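Local coordinates for putative cell invasion protein with MAC/Perforin domain (Bacteroides thetaiotaomicron VPI-5482, PDB 3KK7) that belongs to the membrane-attack complex/perforin family and may act in cell invasion or membrane attack, though its function in this gut symbiont is unproven, at residues P78-Y92 / A179-F192. Residues are numbered along the deposited sequence; the frame is centred on the assembly and turned at random.
Sequences PVVNMKKLLERYPSY and ALRKIAADYLDELF. With EDO (1,2-ethanediol), chain E.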
# COMPACT_ATOMS: atom_id res chain seq x y z
N PRO A 78 8.25 8.95 6.27
CA PRO A 78 9.21 8.60 5.23
C PRO A 78 9.31 7.10 5.04
O PRO A 78 9.37 6.37 6.02
CB PRO A 78 10.56 9.15 5.73
CG PRO A 78 10.31 9.85 7.01
CD PRO A 78 8.82 9.81 7.33
N VAL A 79 9.32 6.66 3.78
CA VAL A 79 9.64 5.28 3.43
C VAL A 79 11.09 5.22 2.92
O VAL A 79 11.91 4.41 3.40
CB VAL A 79 8.67 4.75 2.40
CG1 VAL A 79 9.12 3.42 1.90
CG2 VAL A 79 7.29 4.68 3.02
N VAL A 80 11.42 6.11 1.99
CA VAL A 80 12.80 6.23 1.55
C VAL A 80 13.52 7.21 2.45
O VAL A 80 13.00 8.28 2.74
CB VAL A 80 12.91 6.70 0.08
CG1 VAL A 80 14.36 6.66 -0.35
CG2 VAL A 80 12.07 5.81 -0.84
N ASN A 81 14.71 6.81 2.92
CA ASN A 81 15.62 7.76 3.58
C ASN A 81 16.31 8.62 2.51
O ASN A 81 17.42 8.30 2.07
CB ASN A 81 16.64 7.03 4.45
CG ASN A 81 17.55 7.99 5.23
OD1 ASN A 81 17.62 9.16 4.92
ND2 ASN A 81 18.24 7.49 6.24
N MSE A 82 15.64 9.71 2.11
CA MSE A 82 16.09 10.62 1.06
C MSE A 82 17.41 11.31 1.33
O MSE A 82 18.22 11.46 0.43
CB MSE A 82 15.04 11.70 0.81
CG MSE A 82 13.77 11.18 0.19
SE MSE A 82 13.99 10.39 -1.60
CE MSE A 82 14.64 12.00 -2.46
N LYS A 83 17.63 11.74 2.56
CA LYS A 83 18.87 12.39 2.89
C LYS A 83 20.02 11.40 2.64
O LYS A 83 21.02 11.74 2.02
CB LYS A 83 18.87 12.91 4.33
CG LYS A 83 20.26 13.34 4.87
CD LYS A 83 20.18 13.89 6.30
CE LYS A 83 21.46 14.63 6.74
NZ LYS A 83 22.59 13.72 7.08
N LYS A 84 19.87 10.17 3.12
CA LYS A 84 20.92 9.18 2.93
C LYS A 84 21.12 8.84 1.45
O LYS A 84 22.24 8.73 0.97
CB LYS A 84 20.63 7.91 3.71
CG LYS A 84 21.83 6.94 3.79
CD LYS A 84 21.39 5.59 4.36
CE LYS A 84 22.58 4.66 4.56
NZ LYS A 84 22.47 3.95 5.88
N LEU A 85 20.02 8.68 0.72
CA LEU A 85 20.09 8.33 -0.69
C LEU A 85 20.81 9.41 -1.48
O LEU A 85 21.66 9.10 -2.30
CB LEU A 85 18.69 8.11 -1.28
CG LEU A 85 18.56 7.81 -2.78
CD1 LEU A 85 19.13 6.46 -3.17
CD2 LEU A 85 17.07 7.90 -3.17
N LEU A 86 20.50 10.66 -1.21
CA LEU A 86 21.03 11.74 -2.05
C LEU A 86 22.47 12.04 -1.72
O LEU A 86 23.21 12.53 -2.56
CB LEU A 86 20.15 12.99 -1.96
CG LEU A 86 18.73 12.81 -2.49
CD1 LEU A 86 17.92 14.09 -2.23
CD2 LEU A 86 18.64 12.34 -3.98
N GLU A 87 22.88 11.71 -0.52
CA GLU A 87 24.27 11.78 -0.14
C GLU A 87 25.20 10.86 -0.95
O GLU A 87 26.38 11.15 -1.12
CB GLU A 87 24.42 11.54 1.36
CG GLU A 87 24.19 12.86 2.16
CD GLU A 87 23.92 12.63 3.64
OE1 GLU A 87 24.03 11.47 4.11
OE2 GLU A 87 23.61 13.64 4.31
N ARG A 88 24.64 9.77 -1.47
CA ARG A 88 25.38 8.82 -2.30
C ARG A 88 25.08 9.03 -3.81
O ARG A 88 26.01 9.06 -4.63
CB ARG A 88 25.00 7.41 -1.87
CG ARG A 88 25.66 6.30 -2.61
CD ARG A 88 27.11 6.19 -2.31
NE ARG A 88 27.57 5.03 -3.07
CZ ARG A 88 27.84 3.84 -2.56
NH1 ARG A 88 27.79 3.63 -1.25
NH2 ARG A 88 28.20 2.86 -3.37
N TYR A 89 23.80 9.19 -4.16
CA TYR A 89 23.36 9.34 -5.55
C TYR A 89 22.47 10.58 -5.72
O TYR A 89 21.25 10.46 -5.76
CB TYR A 89 22.56 8.09 -5.97
CG TYR A 89 23.23 6.77 -5.73
CD1 TYR A 89 24.42 6.45 -6.33
CD2 TYR A 89 22.63 5.84 -4.92
CE1 TYR A 89 25.03 5.24 -6.10
CE2 TYR A 89 23.20 4.61 -4.70
CZ TYR A 89 24.40 4.31 -5.29
OH TYR A 89 24.95 3.07 -5.05
N PRO A 90 23.06 11.76 -5.84
CA PRO A 90 22.22 12.98 -5.93
C PRO A 90 21.25 13.06 -7.11
O PRO A 90 20.27 13.83 -7.06
CB PRO A 90 23.23 14.14 -6.04
CG PRO A 90 24.59 13.52 -6.08
CD PRO A 90 24.49 12.05 -5.77
N SER A 91 21.52 12.29 -8.16
CA SER A 91 20.71 12.35 -9.38
C SER A 91 19.40 11.56 -9.23
O SER A 91 18.61 11.60 -10.13
CB SER A 91 21.51 11.85 -10.59
OG SER A 91 21.67 10.44 -10.52
N TYR A 92 19.17 10.87 -8.11
CA TYR A 92 17.90 10.17 -7.88
C TYR A 92 16.73 11.13 -7.72
O TYR A 92 15.58 10.72 -7.83
CB TYR A 92 17.97 9.23 -6.65
CG TYR A 92 18.46 7.81 -6.95
CD1 TYR A 92 17.71 6.69 -6.61
CD2 TYR A 92 19.68 7.62 -7.59
CE1 TYR A 92 18.18 5.40 -6.90
CE2 TYR A 92 20.15 6.35 -7.88
CZ TYR A 92 19.40 5.24 -7.54
OH TYR A 92 19.91 4.01 -7.85
N ALA A 179 16.84 1.08 -9.81
CA ALA A 179 16.91 2.09 -8.79
C ALA A 179 16.07 1.66 -7.58
O ALA A 179 16.55 1.68 -6.45
CB ALA A 179 16.38 3.41 -9.35
N LEU A 180 14.82 1.28 -7.83
CA LEU A 180 13.92 0.93 -6.74
C LEU A 180 14.49 -0.22 -5.93
O LEU A 180 14.43 -0.24 -4.70
CB LEU A 180 12.52 0.60 -7.26
CG LEU A 180 11.70 1.77 -7.83
CD1 LEU A 180 10.32 1.30 -8.16
CD2 LEU A 180 11.64 2.96 -6.91
N ARG A 181 15.12 -1.17 -6.59
CA ARG A 181 15.68 -2.27 -5.82
C ARG A 181 16.84 -1.82 -4.94
O ARG A 181 16.93 -2.25 -3.78
CB ARG A 181 16.01 -3.46 -6.71
CG ARG A 181 14.79 -4.40 -6.84
CD ARG A 181 15.16 -5.71 -7.52
NE ARG A 181 15.56 -5.44 -8.90
CZ ARG A 181 14.73 -5.38 -9.93
NH1 ARG A 181 13.42 -5.60 -9.79
NH2 ARG A 181 15.22 -5.09 -11.14
N LYS A 182 17.70 -0.96 -5.46
CA LYS A 182 18.80 -0.41 -4.67
C LYS A 182 18.25 0.26 -3.43
O LYS A 182 18.82 0.09 -2.34
CB LYS A 182 19.59 0.63 -5.45
CG LYS A 182 20.77 0.10 -6.18
CD LYS A 182 21.95 1.04 -6.07
CE LYS A 182 23.14 0.36 -6.61
NZ LYS A 182 23.55 -0.88 -5.85
N ILE A 183 17.16 1.04 -3.61
CA ILE A 183 16.54 1.77 -2.50
C ILE A 183 16.02 0.78 -1.45
O ILE A 183 16.26 0.96 -0.25
CB ILE A 183 15.45 2.69 -2.97
CG1 ILE A 183 16.04 3.84 -3.77
CG2 ILE A 183 14.65 3.29 -1.81
CD1 ILE A 183 14.98 4.80 -4.37
N ALA A 184 15.35 -0.26 -1.93
CA ALA A 184 14.78 -1.31 -1.06
C ALA A 184 15.85 -1.97 -0.19
O ALA A 184 15.70 -2.08 1.04
CB ALA A 184 14.03 -2.37 -1.89
N ALA A 185 16.94 -2.37 -0.85
CA ALA A 185 18.11 -3.01 -0.22
C ALA A 185 18.81 -2.21 0.88
O ALA A 185 19.21 -2.79 1.91
CB ALA A 185 19.16 -3.35 -1.35
N ASP A 186 18.96 -0.90 0.66
CA ASP A 186 19.87 -0.09 1.49
C ASP A 186 19.39 1.31 1.93
O ASP A 186 20.00 1.87 2.81
CB ASP A 186 21.20 0.07 0.73
CG ASP A 186 22.12 -1.14 0.89
OD1 ASP A 186 22.61 -1.35 2.02
OD2 ASP A 186 22.40 -1.86 -0.10
N TYR A 187 18.32 1.86 1.38
CA TYR A 187 17.96 3.25 1.66
C TYR A 187 16.57 3.49 2.28
O TYR A 187 16.04 4.61 2.25
CB TYR A 187 18.16 4.07 0.38
CG TYR A 187 19.61 4.08 -0.03
CD1 TYR A 187 20.51 4.98 0.54
CD2 TYR A 187 20.11 3.13 -0.93
CE1 TYR A 187 21.85 4.96 0.24
CE2 TYR A 187 21.47 3.12 -1.25
CZ TYR A 187 22.32 4.05 -0.66
OH TYR A 187 23.66 4.08 -0.99
N LEU A 188 16.01 2.45 2.90
CA LEU A 188 14.74 2.59 3.59
C LEU A 188 14.90 3.27 4.95
O LEU A 188 15.90 3.13 5.64
CB LEU A 188 14.05 1.24 3.74
CG LEU A 188 13.65 0.53 2.44
CD1 LEU A 188 13.15 -0.90 2.77
CD2 LEU A 188 12.61 1.37 1.65
N ASP A 189 13.88 4.05 5.31
CA ASP A 189 13.85 4.71 6.59
C ASP A 189 13.81 3.62 7.66
O ASP A 189 13.09 2.62 7.50
CB ASP A 189 12.62 5.62 6.65
CG ASP A 189 12.34 6.13 8.04
OD1 ASP A 189 12.82 7.21 8.38
OD2 ASP A 189 11.65 5.41 8.79
N GLU A 190 14.57 3.79 8.74
CA GLU A 190 14.62 2.73 9.75
C GLU A 190 13.25 2.50 10.45
O GLU A 190 12.95 1.38 10.86
CB GLU A 190 15.74 2.98 10.76
CG GLU A 190 15.56 4.25 11.51
CD GLU A 190 16.69 4.55 12.48
OE1 GLU A 190 17.08 3.64 13.26
OE2 GLU A 190 17.16 5.71 12.46
N LEU A 191 12.41 3.52 10.59
CA LEU A 191 11.12 3.30 11.24
C LEU A 191 10.17 2.57 10.29
O LEU A 191 9.30 1.82 10.72
CB LEU A 191 10.52 4.61 11.77
CG LEU A 191 11.38 5.37 12.81
CD1 LEU A 191 10.60 6.60 13.34
CD2 LEU A 191 11.87 4.46 13.98
N PHE A 192 10.33 2.77 8.99
CA PHE A 192 9.60 1.94 8.04
C PHE A 192 10.08 0.46 8.08
O PHE A 192 9.26 -0.45 8.01
CB PHE A 192 9.72 2.51 6.63
CG PHE A 192 9.13 1.65 5.58
CD1 PHE A 192 7.77 1.59 5.42
CD2 PHE A 192 9.94 0.88 4.75
CE1 PHE A 192 7.21 0.75 4.42
CE2 PHE A 192 9.41 0.09 3.76
CZ PHE A 192 8.04 0.01 3.60
C1 EDO E . 24.64 0.89 -2.00
O1 EDO E . 24.37 2.22 -2.47
C2 EDO E . 24.55 -0.08 -3.16
O2 EDO E . 25.75 -0.06 -3.95
O HOH W 1 9.13 6.12 8.70
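The Tyr187 ring lies along helix 82-88, with CD1 of Leu85 over one face, 4.1 Å from the ring centroid, in a CH-pi contact. The aliphatic chain of Lys84 crosses the same ring at about a right angle. Tyr187, its chi1 at -63°, has CG anti to the carbonyl carbon, bringing its OH to CG of Arg88. On helix 177-186, Ile183 CG2 meets Val80 CG1 at 3.7 Å, while Ile183 CD1 meets Leu85 CD2 and the edge of the Tyr92 ring. At the other end CG1 of Val79 stands almost centrally over the Phe192 ring, 8° off the normal.

Between these clusters a single beta bridge, Val80 with Leu188, joins the segments: Asp189 N donates to Val79 O (2.8 Å) and Asn81 N to Tyr187 O (2.7 Å). Asn81 and Asp189 are N-caps, Asn81 OD1 accepting from Lys84 N and Asp189 OD2 from Phe192 N; a water links Asp189 OD2 to Pro78 O. Farther out, Asn486 hydrogen-bonds Lys84 NZ through OD1 and Asp186 OD1 through ND2. Ethanediol O1, probably from crystallisation, hydrogen-bonds Tyr89 OH and lies doubtfully close to Tyr187 OH. Apolar packing thus joins the segments, while paired backbone bonds fix how the capped helix starts sit together.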